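Local coordinates for protein polyisoprenyl-teichoic acid--peptidoglycan teichoic acid transferase TagV (Bacillus subtilis, PDB 6UF3) that belongs to the LytR-CpsA-Psr family of transferases and is built round a mixed beta sheet with helices packed on both faces, at residues A[8-12]-A[76-80]; A[12-16]-A[93-97]; A[26-31]-A[164-168]. All blocks are in the same frame, centred on the assembly; numbering follows the deposited sequence.

Contact 1: residues A[8-12]-A[76-80]; sequences ILFMG and TVETV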
loop_
_atom_site.group_PDB
_atom_site.type_symbol
_atom_site.label_atom_id
_atom_site.label_comp_id
_atom_site.label_asym_id
_atom_site.label_seq_id
_atom_site.Cartn_x
_atom_site.Cartn_y
_atom_site.Cartn_z
ATOM N N ILE A 8 -0.476 -2.790 9.113
ATOM C CA ILE A 8 -0.111 -3.566 7.928
ATOM C C ILE A 8 0.622 -2.642 6.965
ATOM O O ILE A 8 0.161 -1.529 6.694
ATOM C CB ILE A 8 -1.335 -4.169 7.215
ATOM C CG1 ILE A 8 -2.261 -4.894 8.190
ATOM C CG2 ILE A 8 -0.870 -5.119 6.093
ATOM C CD1 ILE A 8 -3.569 -5.334 7.541
ATOM N N LEU A 9 1.763 -3.097 6.447
ATOM C CA LEU A 9 2.421 -2.428 5.329
ATOM C C LEU A 9 2.156 -3.226 4.060
ATOM O O LEU A 9 2.480 -4.420 3.989
ATOM C CB LEU A 9 3.932 -2.293 5.557
ATOM C CG LEU A 9 4.735 -1.787 4.337
ATOM C CD1 LEU A 9 4.332 -0.365 3.919
ATOM C CD2 LEU A 9 6.265 -1.843 4.606
ATOM N N PHE A 10 1.585 -2.561 3.062
ATOM C CA PHE A 10 1.351 -3.120 1.740
ATOM C C PHE A 10 2.441 -2.617 0.806
ATOM O O PHE A 10 2.621 -1.407 0.652
ATOM C CB PHE A 10 -0.022 -2.696 1.207
ATOM C CG PHE A 10 -1.185 -3.276 1.970
ATOM C CD1 PHE A 10 -1.700 -2.615 3.079
ATOM C CD2 PHE A 10 -1.773 -4.464 1.564
ATOM C CE1 PHE A 10 -2.777 -3.142 3.782
ATOM C CE2 PHE A 10 -2.837 -4.998 2.266
ATOM C CZ PHE A 10 -3.343 -4.327 3.369
ATOM N N MET A 11 3.166 -3.548 0.195
ATOM C CA MET A 11 4.259 -3.260 -0.728
ATOM C C MET A 11 3.873 -3.783 -2.104
ATOM O O MET A 11 3.537 -4.966 -2.252
ATOM C CB MET A 11 5.560 -3.907 -0.244
ATOM C CG MET A 11 6.116 -3.266 1.019
ATOM S SD MET A 11 7.355 -4.304 1.852
ATOM C CE MET A 11 6.284 -5.457 2.720
ATOM N N GLY A 12 3.876 -2.896 -3.095
ATOM C CA GLY A 12 3.736 -3.278 -4.487
ATOM C C GLY A 12 5.077 -3.135 -5.196
ATOM O O GLY A 12 5.708 -2.081 -5.123
ATOM N N THR A 76 12.662 -2.722 3.873
ATOM C CA THR A 76 11.557 -1.787 3.665
ATOM C C THR A 76 10.716 -1.633 4.930
ATOM O O THR A 76 10.371 -0.512 5.325
ATOM C CB THR A 76 10.669 -2.254 2.508
ATOM O OG1 THR A 76 11.433 -2.247 1.303
ATOM C CG2 THR A 76 9.511 -1.300 2.327
ATOM N N VAL A 77 10.369 -2.754 5.572
ATOM C CA VAL A 77 9.573 -2.709 6.797
ATOM C C VAL A 77 10.270 -1.869 7.855
ATOM O O VAL A 77 9.659 -0.992 8.477
ATOM C CB VAL A 77 9.284 -4.125 7.317
ATOM C CG1 VAL A 77 8.730 -4.047 8.745
ATOM C CG2 VAL A 77 8.270 -4.838 6.397
ATOM N N GLU A 78 11.560 -2.111 8.068
ATOM C CA GLU A 78 12.258 -1.377 9.117
ATOM C C GLU A 78 12.421 0.096 8.758
ATOM O O GLU A 78 12.372 0.966 9.638
ATOM C CB GLU A 78 13.619 -2.017 9.380
ATOM C CG GLU A 78 14.080 -1.865 10.808
ATOM C CD GLU A 78 15.529 -2.296 11.009
ATOM O OE1 GLU A 78 16.165 -2.742 10.031
ATOM O OE2 GLU A 78 16.024 -2.180 12.147
ATOM N N THR A 79 12.629 0.400 7.476
ATOM C CA THR A 79 12.735 1.794 7.067
ATOM C C THR A 79 11.415 2.533 7.280
ATOM O O THR A 79 11.410 3.678 7.750
ATOM C CB THR A 79 13.192 1.878 5.608
ATOM O OG1 THR A 79 14.493 1.288 5.496
ATOM C CG2 THR A 79 13.269 3.339 5.143
ATOM N N VAL A 80 10.289 1.873 6.992
ATOM C CA VAL A 80 8.983 2.479 7.244
ATOM C C VAL A 80 8.734 2.628 8.739
ATOM O O VAL A 80 8.208 3.655 9.193
ATOM C CB VAL A 80 7.883 1.650 6.551
ATOM C CG1 VAL A 80 6.486 2.101 7.032
ATOM C CG2 VAL A 80 8.003 1.805 5.051
#

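Contact 2: residues A[12-16]-A[93-97]; sequences GIEDY and TVDFD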
loop_
_atom_site.group_PDB
_atom_site.type_symbol
_atom_site.label_atom_id
_atom_site.label_comp_id
_atom_site.label_asym_id
_atom_site.label_seq_id
_atom_site.Cartn_x
_atom_site.Cartn_y
_atom_site.Cartn_z
ATOM N N GLY A 12 3.876 -2.896 -3.095
ATOM C CA GLY A 12 3.736 -3.278 -4.487
ATOM C C GLY A 12 5.077 -3.135 -5.196
ATOM O O GLY A 12 5.708 -2.081 -5.123
ATOM N N ILE A 13 5.502 -4.220 -5.852
ATOM C CA ILE A 13 6.795 -4.266 -6.527
ATOM C C ILE A 13 6.626 -4.858 -7.922
ATOM O O ILE A 13 5.597 -5.439 -8.260
ATOM C CB ILE A 13 7.836 -5.073 -5.730
ATOM C CG1 ILE A 13 7.441 -6.546 -5.702
ATOM C CG2 ILE A 13 7.978 -4.533 -4.310
ATOM C CD1 ILE A 13 8.485 -7.415 -5.057
ATOM N N GLU A 14 7.656 -4.685 -8.746
ATOM C CA GLU A 14 7.702 -5.332 -10.052
ATOM C C GLU A 14 8.499 -6.630 -9.991
ATOM O O GLU A 14 7.978 -7.702 -10.318
ATOM C CB GLU A 14 8.296 -4.385 -11.108
ATOM C CG GLU A 14 8.419 -5.020 -12.486
ATOM C CD GLU A 14 8.764 -4.024 -13.583
ATOM O OE1 GLU A 14 8.824 -2.808 -13.301
ATOM O OE2 GLU A 14 8.972 -4.465 -14.734
ATOM N N ASP A 15 9.754 -6.553 -9.550
ATOM C CA ASP A 15 10.654 -7.699 -9.496
ATOM C C ASP A 15 10.929 -8.065 -8.043
ATOM O O ASP A 15 11.474 -7.251 -7.287
ATOM C CB ASP A 15 11.971 -7.397 -10.215
ATOM C CG ASP A 15 11.783 -7.091 -11.690
ATOM O OD1 ASP A 15 11.156 -7.904 -12.400
ATOM O OD2 ASP A 15 12.268 -6.029 -12.138
ATOM N N TYR A 16 10.565 -9.293 -7.658
ATOM C CA TYR A 16 11.055 -9.847 -6.402
ATOM C C TYR A 16 12.573 -10.037 -6.414
ATOM O O TYR A 16 13.189 -10.046 -5.344
ATOM C CB TYR A 16 10.383 -11.190 -6.114
ATOM C CG TYR A 16 9.019 -11.109 -5.463
ATOM C CD1 TYR A 16 8.872 -10.656 -4.159
ATOM C CD2 TYR A 16 7.883 -11.521 -6.146
ATOM C CE1 TYR A 16 7.618 -10.589 -3.560
ATOM C CE2 TYR A 16 6.632 -11.461 -5.558
ATOM C CZ TYR A 16 6.504 -10.992 -4.267
ATOM O OH TYR A 16 5.251 -10.931 -3.688
ATOM N N THR A 93 3.190 -8.294 0.444
ATOM C CA THR A 93 3.943 -7.909 -0.744
ATOM C C THR A 93 3.274 -8.524 -1.963
ATOM O O THR A 93 2.870 -9.691 -1.930
ATOM C CB THR A 93 5.408 -8.371 -0.685
ATOM O OG1 THR A 93 6.008 -7.964 0.549
ATOM C CG2 THR A 93 6.209 -7.768 -1.840
ATOM N N VAL A 94 3.161 -7.749 -3.038
ATOM C CA VAL A 94 2.616 -8.284 -4.280
ATOM C C VAL A 94 3.414 -7.741 -5.460
ATOM O O VAL A 94 3.757 -6.552 -5.495
ATOM C CB VAL A 94 1.106 -7.980 -4.388
ATOM C CG1 VAL A 94 0.813 -6.511 -4.744
ATOM C CG2 VAL A 94 0.457 -8.929 -5.326
ATOM N N ASP A 95 3.771 -8.629 -6.404
ATOM C CA ASP A 95 4.383 -8.193 -7.650
ATOM C C ASP A 95 3.265 -8.074 -8.690
ATOM O O ASP A 95 2.074 -8.174 -8.354
ATOM C CB ASP A 95 5.570 -9.097 -8.055
ATOM C CG ASP A 95 5.156 -10.472 -8.548
ATOM O OD1 ASP A 95 3.981 -10.859 -8.371
ATOM O OD2 ASP A 95 6.041 -11.159 -9.110
ATOM N N PHE A 96 3.630 -7.768 -9.940
ATOM C CA PHE A 96 2.614 -7.488 -10.957
ATOM C C PHE A 96 1.731 -8.704 -11.199
ATOM O O PHE A 96 0.501 -8.590 -11.273
ATOM C CB PHE A 96 3.261 -7.057 -12.273
ATOM C CG PHE A 96 3.857 -5.675 -12.252
ATOM C CD1 PHE A 96 3.752 -4.869 -11.133
ATOM C CD2 PHE A 96 4.533 -5.192 -13.365
ATOM C CE1 PHE A 96 4.305 -3.603 -11.120
ATOM C CE2 PHE A 96 5.092 -3.923 -13.359
ATOM C CZ PHE A 96 4.975 -3.130 -12.233
ATOM N N ASP A 97 2.350 -9.879 -11.355
ATOM C CA ASP A 97 1.572 -11.088 -11.627
ATOM C C ASP A 97 0.676 -11.434 -10.448
ATOM O O ASP A 97 -0.502 -11.776 -10.622
ATOM C CB ASP A 97 2.509 -12.256 -11.951
ATOM C CG ASP A 97 1.754 -13.507 -12.360
ATOM O OD1 ASP A 97 1.601 -14.415 -11.511
ATOM O OD2 ASP A 97 1.301 -13.568 -13.528
HETATM O O HOH W 1 3.313 -11.601 -5.396
#

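Contact 3: residues A[26-31]-A[164-168]; sequences DSLIVV and QKQIL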
loop_
_atom_site.group_PDB
_atom_site.type_symbol
_atom_site.label_atom_id
_atom_site.label_comp_id
_atom_site.label_asym_id
_atom_site.label_seq_id
_atom_site.Cartn_x
_atom_site.Cartn_y
_atom_site.Cartn_z
ATOM N N ASP A 26 7.318 -0.010 -5.750
ATOM C CA ASP A 26 6.570 1.020 -6.453
ATOM C C ASP A 26 5.443 1.588 -5.614
ATOM O O ASP A 26 5.082 2.756 -5.782
ATOM C CB ASP A 26 5.995 0.468 -7.764
ATOM C CG ASP A 26 7.073 0.049 -8.744
ATOM O OD1 ASP A 26 7.107 -1.143 -9.118
ATOM O OD2 ASP A 26 7.891 0.912 -9.135
ATOM N N SER A 27 4.905 0.796 -4.696
ATOM C CA SER A 27 3.748 1.211 -3.912
ATOM C C SER A 27 4.011 0.884 -2.453
ATOM O O SER A 27 4.444 -0.230 -2.141
ATOM C CB SER A 27 2.478 0.505 -4.414
ATOM O OG SER A 27 1.340 0.913 -3.667
ATOM N N LEU A 28 3.768 1.853 -1.567
ATOM C CA LEU A 28 3.926 1.668 -0.125
ATOM C C LEU A 28 2.718 2.269 0.568
ATOM O O LEU A 28 2.575 3.495 0.588
ATOM C CB LEU A 28 5.186 2.348 0.402
ATOM C CG LEU A 28 6.535 1.762 -0.031
ATOM C CD1 LEU A 28 7.626 2.660 0.502
ATOM C CD2 LEU A 28 6.735 0.341 0.450
ATOM N N ILE A 29 1.874 1.426 1.159
ATOM C CA ILE A 29 0.686 1.906 1.860
ATOM C C ILE A 29 0.634 1.273 3.241
ATOM O O ILE A 29 0.696 0.050 3.370
ATOM C CB ILE A 29 -0.600 1.585 1.084
ATOM C CG1 ILE A 29 -0.559 2.223 -0.306
ATOM C CG2 ILE A 29 -1.809 2.104 1.874
ATOM C CD1 ILE A 29 -1.625 1.714 -1.268
ATOM N N VAL A 30 0.486 2.101 4.270
ATOM C CA VAL A 30 0.356 1.642 5.647
ATOM C C VAL A 30 -1.100 1.792 6.064
ATOM O O VAL A 30 -1.707 2.845 5.839
ATOM C CB VAL A 30 1.270 2.446 6.583
ATOM C CG1 VAL A 30 0.968 2.137 8.035
ATOM C CG2 VAL A 30 2.734 2.105 6.260
ATOM N N VAL A 31 -1.657 0.741 6.660
ATOM C CA VAL A 31 -2.990 0.791 7.263
ATOM C C VAL A 31 -2.833 0.463 8.739
ATOM O O VAL A 31 -2.150 -0.504 9.090
ATOM C CB VAL A 31 -3.958 -0.194 6.580
ATOM C CG1 VAL A 31 -5.309 -0.232 7.317
ATOM C CG2 VAL A 31 -4.151 0.176 5.119
ATOM N N GLN A 164 -3.585 3.917 -6.476
ATOM C CA GLN A 164 -3.271 2.763 -5.639
ATOM C C GLN A 164 -4.158 2.727 -4.397
ATOM O O GLN A 164 -4.683 1.668 -4.023
ATOM C CB GLN A 164 -1.787 2.787 -5.246
ATOM C CG GLN A 164 -0.847 2.500 -6.407
ATOM C CD GLN A 164 0.558 3.042 -6.182
ATOM O OE1 GLN A 164 0.939 3.388 -5.062
ATOM N NE2 GLN A 164 1.326 3.136 -7.256
ATOM N N LYS A 165 -4.332 3.874 -3.735
ATOM C CA LYS A 165 -5.206 3.886 -2.570
ATOM C C LYS A 165 -6.642 3.591 -2.975
ATOM O O LYS A 165 -7.375 2.930 -2.236
ATOM C CB LYS A 165 -5.098 5.220 -1.838
ATOM C CG LYS A 165 -3.872 5.290 -0.921
ATOM C CD LYS A 165 -3.860 6.565 -0.092
ATOM C CE LYS A 165 -3.517 7.774 -0.956
ATOM N NZ LYS A 165 -3.555 9.055 -0.183
ATOM N N GLN A 166 -7.056 4.066 -4.152
ATOM C CA GLN A 166 -8.389 3.729 -4.665
ATOM C C GLN A 166 -8.579 2.221 -4.806
ATOM O O GLN A 166 -9.639 1.673 -4.458
ATOM C CB GLN A 166 -8.597 4.408 -6.017
ATOM C CG GLN A 166 -9.864 5.197 -6.157
ATOM C CD GLN A 166 -9.971 5.844 -7.521
ATOM O OE1 GLN A 166 -9.002 5.876 -8.283
ATOM N NE2 GLN A 166 -11.150 6.352 -7.842
ATOM N N ILE A 167 -7.570 1.532 -5.346
ATOM C CA ILE A 167 -7.644 0.079 -5.496
ATOM C C ILE A 167 -7.761 -0.591 -4.131
ATOM O O ILE A 167 -8.587 -1.490 -3.925
ATOM C CB ILE A 167 -6.420 -0.435 -6.276
ATOM C CG1 ILE A 167 -6.531 -0.025 -7.743
ATOM C CG2 ILE A 167 -6.250 -1.958 -6.140
ATOM C CD1 ILE A 167 -5.187 0.042 -8.447
ATOM N N LEU A 168 -6.915 -0.175 -3.179
ATOM C CA LEU A 168 -6.962 -0.801 -1.859
ATOM C C LEU A 168 -8.296 -0.534 -1.164
ATOM O O LEU A 168 -8.846 -1.420 -0.503
ATOM C CB LEU A 168 -5.802 -0.314 -0.993
ATOM C CG LEU A 168 -5.656 -0.922 0.403
ATOM C CD1 LEU A 168 -5.551 -2.436 0.353
ATOM C CD2 LEU A 168 -4.399 -0.308 1.065
#

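Contact 1: residues A[8-12]-A[76-80]
L9 and M11, two strand residues whose side chains leave the same face of the sheet, meet T76, V77 and V80 on one side of a helix; two of the pairs slide past each other and one crosses. The L9 methyl CD2 is shared by all three helix residues. It lies 4.0 Å from T76 CG2, where the two side chains run nearly perpendicular, and 4.0 Å from V77 CG2, where leucine and valine slide past each other in opposite senses. On the next turn V80 CG2 approaches the same methyl at 4.1 Å. L9 has its CG anti to the backbone N (chi1 171°); this places CG beside the carbonyl carbon, and CD2 is the branch that meets the helix. This is the alpha/beta layer packing of the fold: helix 72-84 lies across strand 6-13, the axes of segments 8-12 and 76-80 coming within 10.2 Å of each other and their directions 127° apart, and the intervening space is filled by side chains of L9, M11 and, from the neighbouring strand, L28 and V30. M11 takes a longer route to the helix. Its sulfur SD rests 3.7 Å from T76 CG2, the two side chains again running past each other in opposite directions, and a bend at chi3 (-80°) then swings CE over to V77 CG2, at 4.2 Å. T76 serves both partners with its methyl, while its hydroxyl OG1 looks back along its own helix to a weak hydrogen bond with the carbonyl of G72.

Contact 2: residues A[12-16]-A[93-97]
The carbonyl O of V94 is held by two donors of the 12-16 segment: I13 N gives it a hydrogen bond of 2.9 Å, nearly straight at 167°, and G12 CA adds a weaker C-H···O contact at 3.4 Å. A second contact of that kind follows, with D95 CA 3.1 Å from I13 O. G12 and V94 form a parallel bridge between strands 6-13 and 90-94; strand 90-94 ends here and leads into helix 96-105, as at the C-terminal edge of parallel strands in an alpha/beta fold. D95 is the N-cap of that helix: with CG lodged between its own N and carbonyl carbon (chi1 72°), OD1 accepts a hydrogen bond from G98 N, in the first turn. The D95 carboxylate also flanks the Y16 ring, their planes 45° apart. One face of that ring receives I13 CD1 near its rim, and T93 CG2 comes within 3.6 Å of Y16 CE1. Y16 OH donates to a water at 2.7 Å, which also accepts from D95 N at 3.2 Å, joining loop to cap. E14 CB makes a CH-pi contact over a face of F96, 4.0 Å from the ring centroid, and the extended glutamate carries its carboxylate on, tilted little from the ring plane.

Contact 3: residues A[26-31]-A[164-168]
With OG directly opposite the backbone N (chi1 -179°), S27 points its hydroxyl at helix 158-177, and Q164, whose CG sits beside its own N (chi1 -70°), stretches an extended chain to meet it. S27 OG and Q164 OE1 lie 2.9 Å apart in a weak hydrogen bond, not a settled one, since the serine proton has another acceptor within reach. Further along the strand the contact becomes apolar. I29 CD1 lies 4.1 Å from Q164 CB and 4.2 Å from K165 CG; the lysine lends only its aliphatic part here, and its end leads away from the strand. One turn on, I29 and L168 meet tip to tip, CG2 to CD2 at 3.6 Å, and V31 CG2 crosses the same leucine methyl at 4.1 Å. F10 and M42, from the strands on either side, also touch L168, which therefore spans several strands at once. D26 and S27 both face G12, a classic beta bulge where the chain turns a corner. The axes of segments 27-31 and 164-168 run 49° apart, and helix 158-177 lies on the sheet face opposite helix 72-84, the three-layer alpha/beta/alpha sandwich of this fold.

In the fold
The three contacts show how one sheet organises two layers of helices. Contact 1 and contact 3 place helices 72-84 and 158-177 on opposite faces of the neighbouring strands 6-13 and 25-34, whose backbones bond to each other through F10 and I29. Contact 1 is buried and wholly apolar; contact 3, near the centre of the chain but only partly buried, adds a weak polar pair, S27 with Q164, beside the bulge. Contact 2 shares G12 with contact 1 and lies farther out, where strand 90-94 gives way to helix 96-105; there backbone bonds, a helix cap, water and carboxylates are added to packing of methyls and rings. G12 also bonds D26 and S27, bringing all three contacts together at this edge.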